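PDB 3MT1: putative carboxynorspermidine decarboxylase protein from Sinorhizobium meliloti, which probably decarboxylates carboxynorspermidine and carboxyspermidine to norspermidine and spermidine, using pyridoxal 5'-phosphate as cofactor. Local coordinates for residues V259-L271 with Y324-P338. Residues are numbered along the deposited sequence; the frame is centred on the assembly and turned at random.
Sequences VDSSIEAHMLDLL and YTMVKKNWFNGVKMP. With SO4 (sulfate ion), chain D.
The imidazole of His266 lies between Pro338 and Ala265: the pyrrolidine edge of Pro338 packs over one ring face in a CH-pi contact, and Ala265 CB sits over the opposite face. CG stands anti to the carbonyl carbon (chi1 -53°), which swings the ring back beside its own backbone, where ND1 and Ser261 OG share a hydrogen bond of 2.7 Å. On the far side of the ring NE2 meets water 1, 2.9 Å away, which in turn donates to Asn330 O and Val335 O. Both ring nitrogens of this buried histidine are thus engaged, fixing its rotation.

Ala265 and Glu264 present their carbonyls to Asn330. The backbone N of Asn330 donates to Ala265 O, while its ND2 gives a fairly straight bond (163°) to Glu264 O, 3.0 Å away. Asn330 OD1 accepts from Phe332 N, 3.1 Å, closing an Asx turn that holds the amide in place. The Glu264 carboxylate is stacked on the Phe332 ring, planes 17° apart, with OE1 3.3 Å from CZ of Phe332; its OE2 forms a salt bridge with Lys328 of the second subunit.

Farther along, Lys328, its chain bent at chi3, brings NZ to the syn side of Asp269 OD1, somewhat out of the carboxylate plane, in a 2.8 Å salt bridge, and it also pairs with Glu264 of the second subunit. Tyr324 CB packs against Asp269 OD2, and Tyr324 OH donates to sulfate O2, 2.9 Å away. The sulfate is also held by the backbone N atoms of Gly199, Gly232 and Glu233, an arrangement consistent with the phosphate-binding site of pyridoxal phosphate in these barrel-fold class-II decarboxylases, beside the predicted substrate-binding Asp269 and at the dimer interface.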
loop_
_atom_site.group_PDB
_atom_site.type_symbol
_atom_site.label_atom_id
_atom_site.label_comp_id
_atom_site.label_asym_id
_atom_site.label_seq_id
_atom_site.Cartn_x
_atom_site.Cartn_y
_atom_site.Cartn_z
ATOM N N VAL B 259 -9.298 16.328 -0.010
ATOM C CA VAL B 259 -8.244 16.641 -0.955
ATOM C C VAL B 259 -8.090 15.543 -2.006
ATOM O O VAL B 259 -8.601 14.407 -1.845
ATOM C CB VAL B 259 -6.893 16.897 -0.270
ATOM C CG1 VAL B 259 -7.039 18.018 0.774
ATOM C CG2 VAL B 259 -6.329 15.616 0.347
ATOM N N ASP B 260 -7.386 15.888 -3.084
ATOM C CA ASP B 260 -7.333 15.009 -4.228
ATOM C C ASP B 260 -6.245 13.934 -4.081
ATOM O O ASP B 260 -5.469 13.699 -4.986
ATOM C CB ASP B 260 -7.228 15.795 -5.527
ATOM C CG ASP B 260 -5.947 16.643 -5.634
ATOM O OD1 ASP B 260 -5.169 16.779 -4.644
ATOM O OD2 ASP B 260 -5.732 17.194 -6.753
ATOM N N SER B 261 -6.235 13.262 -2.947
ATOM C CA SER B 261 -5.225 12.288 -2.648
ATOM C C SER B 261 -5.818 11.345 -1.617
ATOM O O SER B 261 -6.962 11.539 -1.196
ATOM C CB SER B 261 -4.008 13.004 -2.061
ATOM O OG SER B 261 -2.940 12.127 -1.762
ATOM N N SER B 262 -5.043 10.349 -1.187
ATOM C CA SER B 262 -5.478 9.348 -0.211
ATOM C C SER B 262 -4.277 8.829 0.591
ATOM O O SER B 262 -3.261 8.429 0.009
ATOM C CB SER B 262 -6.132 8.203 -0.970
ATOM O OG SER B 262 -6.545 7.159 -0.126
ATOM N N ILE B 263 -4.372 8.839 1.924
ATOM C CA ILE B 263 -3.271 8.299 2.715
ATOM C C ILE B 263 -3.021 6.823 2.435
ATOM O O ILE B 263 -1.877 6.378 2.521
ATOM C CB ILE B 263 -3.369 8.546 4.255
ATOM C CG1 ILE B 263 -4.615 7.897 4.873
ATOM C CG2 ILE B 263 -3.332 10.017 4.565
ATOM C CD1 ILE B 263 -4.454 7.638 6.330
ATOM N N GLU B 264 -4.058 6.071 2.062
ATOM C CA GLU B 264 -3.837 4.666 1.795
ATOM C C GLU B 264 -2.990 4.469 0.544
ATOM O O GLU B 264 -2.117 3.589 0.497
ATOM C CB GLU B 264 -5.142 3.840 1.712
ATOM C CG GLU B 264 -4.814 2.356 1.570
ATOM C CD GLU B 264 -5.985 1.434 1.800
ATOM O OE1 GLU B 264 -6.974 1.873 2.401
ATOM O OE2 GLU B 264 -5.938 0.274 1.352
ATOM N N ALA B 265 -3.230 5.310 -0.453
ATOM C CA ALA B 265 -2.598 5.123 -1.746
ATOM C C ALA B 265 -1.268 5.835 -1.830
ATOM O O ALA B 265 -0.420 5.453 -2.630
ATOM C CB ALA B 265 -3.511 5.606 -2.848
ATOM N N HIS B 266 -1.095 6.879 -1.032
ATOM C CA HIS B 266 -0.022 7.870 -1.292
ATOM C C HIS B 266 0.956 8.118 -0.161
ATOM O O HIS B 266 2.040 8.614 -0.412
ATOM C CB HIS B 266 -0.607 9.200 -1.776
ATOM C CG HIS B 266 -1.519 9.037 -2.947
ATOM N ND1 HIS B 266 -2.606 9.854 -3.173
ATOM C CD2 HIS B 266 -1.520 8.120 -3.950
ATOM C CE1 HIS B 266 -3.224 9.459 -4.274
ATOM N NE2 HIS B 266 -2.592 8.404 -4.759
HETATM N N MSE B 267 0.574 7.783 1.067
HETATM C CA MSE B 267 1.393 8.042 2.257
HETATM C C MSE B 267 1.041 6.971 3.296
HETATM O O MSE B 267 0.570 7.247 4.403
HETATM C CB MSE B 267 1.118 9.460 2.750
HETATM C CG MSE B 267 1.970 10.571 2.054
HETATM SE SE MSE B 267 1.547 12.262 2.961
HETATM C CE MSE B 267 3.021 12.218 4.265
ATOM N N LEU B 268 1.260 5.725 2.882
ATOM C CA LEU B 268 0.646 4.581 3.484
ATOM C C LEU B 268 1.145 4.352 4.901
ATOM O O LEU B 268 0.427 3.805 5.728
ATOM C CB LEU B 268 0.868 3.367 2.581
ATOM C CG LEU B 268 0.564 1.931 3.059
ATOM C CD1 LEU B 268 -0.934 1.717 3.377
ATOM C CD2 LEU B 268 1.080 0.846 2.075
ATOM N N ASP B 269 2.377 4.762 5.182
ATOM C CA ASP B 269 2.869 4.751 6.566
ATOM C C ASP B 269 1.939 5.486 7.528
ATOM O O ASP B 269 1.771 5.052 8.661
ATOM C CB ASP B 269 4.328 5.237 6.687
ATOM C CG ASP B 269 5.350 4.059 6.674
ATOM O OD1 ASP B 269 5.062 3.047 6.016
ATOM O OD2 ASP B 269 6.428 4.126 7.322
ATOM N N LEU B 270 1.306 6.563 7.081
ATOM C CA LEU B 270 0.346 7.258 7.948
ATOM C C LEU B 270 -0.826 6.390 8.314
ATOM O O LEU B 270 -1.304 6.428 9.451
ATOM C CB LEU B 270 -0.180 8.566 7.347
ATOM C CG LEU B 270 0.899 9.552 6.876
ATOM C CD1 LEU B 270 0.243 10.839 6.427
ATOM C CD2 LEU B 270 1.978 9.780 7.993
ATOM N N LEU B 271 -1.316 5.612 7.356
ATOM C CA LEU B 271 -2.396 4.734 7.675
ATOM C C LEU B 271 -1.879 3.600 8.551
ATOM O O LEU B 271 -2.466 3.336 9.588
ATOM C CB LEU B 271 -3.098 4.228 6.424
ATOM C CG LEU B 271 -4.287 3.280 6.681
ATOM C CD1 LEU B 271 -5.375 3.919 7.566
ATOM C CD2 LEU B 271 -4.884 2.813 5.366
ATOM N N TYR B 324 9.435 6.466 2.538
ATOM C CA TYR B 324 8.460 5.415 2.765
ATOM C C TYR B 324 7.098 5.831 2.194
ATOM O O TYR B 324 6.039 5.364 2.646
ATOM C CB TYR B 324 8.372 5.061 4.277
ATOM C CG TYR B 324 9.668 4.510 4.816
ATOM C CD1 TYR B 324 10.090 3.202 4.498
ATOM C CD2 TYR B 324 10.524 5.319 5.585
ATOM C CE1 TYR B 324 11.337 2.694 4.975
ATOM C CE2 TYR B 324 11.749 4.842 6.067
ATOM C CZ TYR B 324 12.142 3.536 5.772
ATOM O OH TYR B 324 13.370 3.104 6.243
ATOM N N THR B 325 7.122 6.723 1.212
ATOM C CA THR B 325 5.882 7.151 0.574
ATOM C C THR B 325 5.867 6.644 -0.863
ATOM O O THR B 325 5.105 5.762 -1.198
ATOM C CB THR B 325 5.750 8.665 0.591
ATOM O OG1 THR B 325 6.925 9.229 -0.031
ATOM C CG2 THR B 325 5.595 9.185 2.055
HETATM N N MSE B 326 6.767 7.165 -1.691
HETATM C CA MSE B 326 6.835 6.782 -3.086
HETATM C C MSE B 326 7.067 5.303 -3.297
HETATM O O MSE B 326 6.552 4.750 -4.239
HETATM C CB MSE B 326 7.903 7.582 -3.824
HETATM C CG MSE B 326 7.344 8.848 -4.441
HETATM SE SE MSE B 326 8.647 10.302 -4.809
HETATM C CE MSE B 326 9.174 10.582 -2.941
ATOM N N VAL B 327 7.846 4.668 -2.444
ATOM C CA VAL B 327 8.184 3.266 -2.651
ATOM C C VAL B 327 6.982 2.305 -2.404
ATOM O O VAL B 327 7.070 1.113 -2.665
ATOM C CB VAL B 327 9.335 2.844 -1.705
ATOM C CG1 VAL B 327 10.737 3.313 -2.244
ATOM C CG2 VAL B 327 9.039 3.335 -0.283
ATOM N N LYS B 328 5.873 2.828 -1.881
ATOM C CA LYS B 328 4.795 1.952 -1.486
ATOM C C LYS B 328 3.445 2.499 -1.917
ATOM O O LYS B 328 2.418 2.077 -1.431
ATOM C CB LYS B 328 4.862 1.587 0.008
ATOM C CG LYS B 328 4.968 2.765 0.978
ATOM C CD LYS B 328 4.838 2.269 2.434
ATOM C CE LYS B 328 6.183 2.200 3.110
ATOM N NZ LYS B 328 6.210 1.248 4.218
ATOM N N LYS B 329 3.460 3.416 -2.869
ATOM C CA LYS B 329 2.229 3.932 -3.411
ATOM C C LYS B 329 1.484 2.887 -4.220
ATOM O O LYS B 329 2.084 2.004 -4.839
ATOM C CB LYS B 329 2.517 5.161 -4.253
ATOM C CG LYS B 329 3.415 4.938 -5.470
ATOM C CD LYS B 329 3.671 6.288 -6.183
ATOM C CE LYS B 329 4.976 6.238 -7.009
ATOM N NZ LYS B 329 4.914 5.043 -7.906
ATOM N N ASN B 330 0.169 2.992 -4.232
ATOM C CA ASN B 330 -0.653 1.998 -4.919
ATOM C C ASN B 330 -1.925 2.619 -5.573
ATOM O O ASN B 330 -2.214 3.825 -5.414
ATOM C CB ASN B 330 -1.027 0.921 -3.911
ATOM C CG ASN B 330 -1.732 1.499 -2.721
ATOM O OD1 ASN B 330 -2.942 1.736 -2.773
ATOM N ND2 ASN B 330 -0.980 1.792 -1.649
ATOM N N TRP B 331 -2.701 1.770 -6.246
ATOM C CA TRP B 331 -3.852 2.186 -7.034
ATOM C C TRP B 331 -5.181 1.972 -6.307
ATOM O O TRP B 331 -6.233 1.813 -6.923
ATOM C CB TRP B 331 -3.857 1.360 -8.293
ATOM C CG TRP B 331 -2.901 1.824 -9.281
ATOM C CD1 TRP B 331 -1.819 1.149 -9.745
ATOM C CD2 TRP B 331 -2.922 3.092 -9.957
ATOM N NE1 TRP B 331 -1.163 1.912 -10.678
ATOM C CE2 TRP B 331 -1.820 3.104 -10.837
ATOM C CE3 TRP B 331 -3.772 4.208 -9.912
ATOM C CZ2 TRP B 331 -1.535 4.201 -11.670
ATOM C CZ3 TRP B 331 -3.500 5.296 -10.741
ATOM C CH2 TRP B 331 -2.400 5.285 -11.614
ATOM N N PHE B 332 -5.130 1.946 -4.976
ATOM C CA PHE B 332 -6.323 1.808 -4.183
ATOM C C PHE B 332 -7.420 2.773 -4.638
ATOM O O PHE B 332 -7.172 3.991 -4.806
ATOM C CB PHE B 332 -5.948 2.123 -2.772
ATOM C CG PHE B 332 -7.091 2.083 -1.824
ATOM C CD1 PHE B 332 -7.764 0.883 -1.570
ATOM C CD2 PHE B 332 -7.494 3.243 -1.174
ATOM C CE1 PHE B 332 -8.829 0.844 -0.674
ATOM C CE2 PHE B 332 -8.562 3.209 -0.257
ATOM C CZ PHE B 332 -9.215 2.012 -0.004
ATOM N N ASN B 333 -8.616 2.218 -4.845
ATOM C CA ASN B 333 -9.797 2.941 -5.318
ATOM C C ASN B 333 -9.684 3.432 -6.769
ATOM O O ASN B 333 -10.596 4.062 -7.283
ATOM C CB ASN B 333 -10.155 4.114 -4.363
ATOM C CG ASN B 333 -11.154 3.707 -3.239
ATOM O OD1 ASN B 333 -11.143 2.571 -2.752
ATOM N ND2 ASN B 333 -12.016 4.651 -2.838
ATOM N N GLY B 334 -8.573 3.127 -7.429
ATOM C CA GLY B 334 -8.235 3.743 -8.693
ATOM C C GLY B 334 -7.968 5.245 -8.604
ATOM O O GLY B 334 -7.900 5.930 -9.640
ATOM N N VAL B 335 -7.824 5.797 -7.403
ATOM C CA VAL B 335 -7.471 7.219 -7.352
ATOM C C VAL B 335 -6.178 7.530 -8.103
ATOM O O VAL B 335 -5.267 6.703 -8.197
ATOM C CB VAL B 335 -7.482 7.897 -5.933
ATOM C CG1 VAL B 335 -8.773 7.602 -5.193
ATOM C CG2 VAL B 335 -6.274 7.510 -5.130
ATOM N N LYS B 336 -6.168 8.713 -8.703
ATOM C CA LYS B 336 -5.023 9.220 -9.446
ATOM C C LYS B 336 -3.741 9.128 -8.626
ATOM O O LYS B 336 -3.713 9.546 -7.470
ATOM C CB LYS B 336 -5.272 10.677 -9.862
ATOM C CG LYS B 336 -4.479 11.013 -11.111
ATOM C CD LYS B 336 -4.490 12.485 -11.485
ATOM C CE LYS B 336 -3.490 12.709 -12.611
ATOM N NZ LYS B 336 -2.963 14.104 -12.503
HETATM N N MSE B 337 -2.704 8.559 -9.220
HETATM C CA MSE B 337 -1.457 8.430 -8.544
HETATM C C MSE B 337 -0.631 9.729 -8.678
HETATM O O MSE B 337 -0.630 10.355 -9.723
HETATM C CB MSE B 337 -0.707 7.223 -9.099
HETATM C CG MSE B 337 0.532 6.834 -8.287
HETATM SE SE MSE B 337 1.303 5.242 -9.056
HETATM C CE MSE B 337 0.266 3.906 -8.064
ATOM N N PRO B 338 0.077 10.145 -7.618
ATOM C CA PRO B 338 0.663 11.464 -7.795
ATOM C C PRO B 338 1.851 11.464 -8.725
ATOM O O PRO B 338 2.645 10.531 -8.717
ATOM C CB PRO B 338 1.069 11.869 -6.366
ATOM C CG PRO B 338 0.197 11.024 -5.438
ATOM C CD PRO B 338 0.038 9.733 -6.198
HETATM S S SO4 D . 15.861 4.650 8.101
HETATM O O1 SO4 D . 15.263 4.606 9.428
HETATM O O2 SO4 D . 14.968 5.291 7.152
HETATM O O3 SO4 D . 17.076 5.456 8.260
HETATM O O4 SO4 D . 16.233 3.307 7.634
HETATM O O HOH W 1 -2.821 6.273 -6.760
HETATM O O HOH W 2 2.405 5.367 -0.038
HETATM O O HOH W 3 4.053 6.414 3.841
#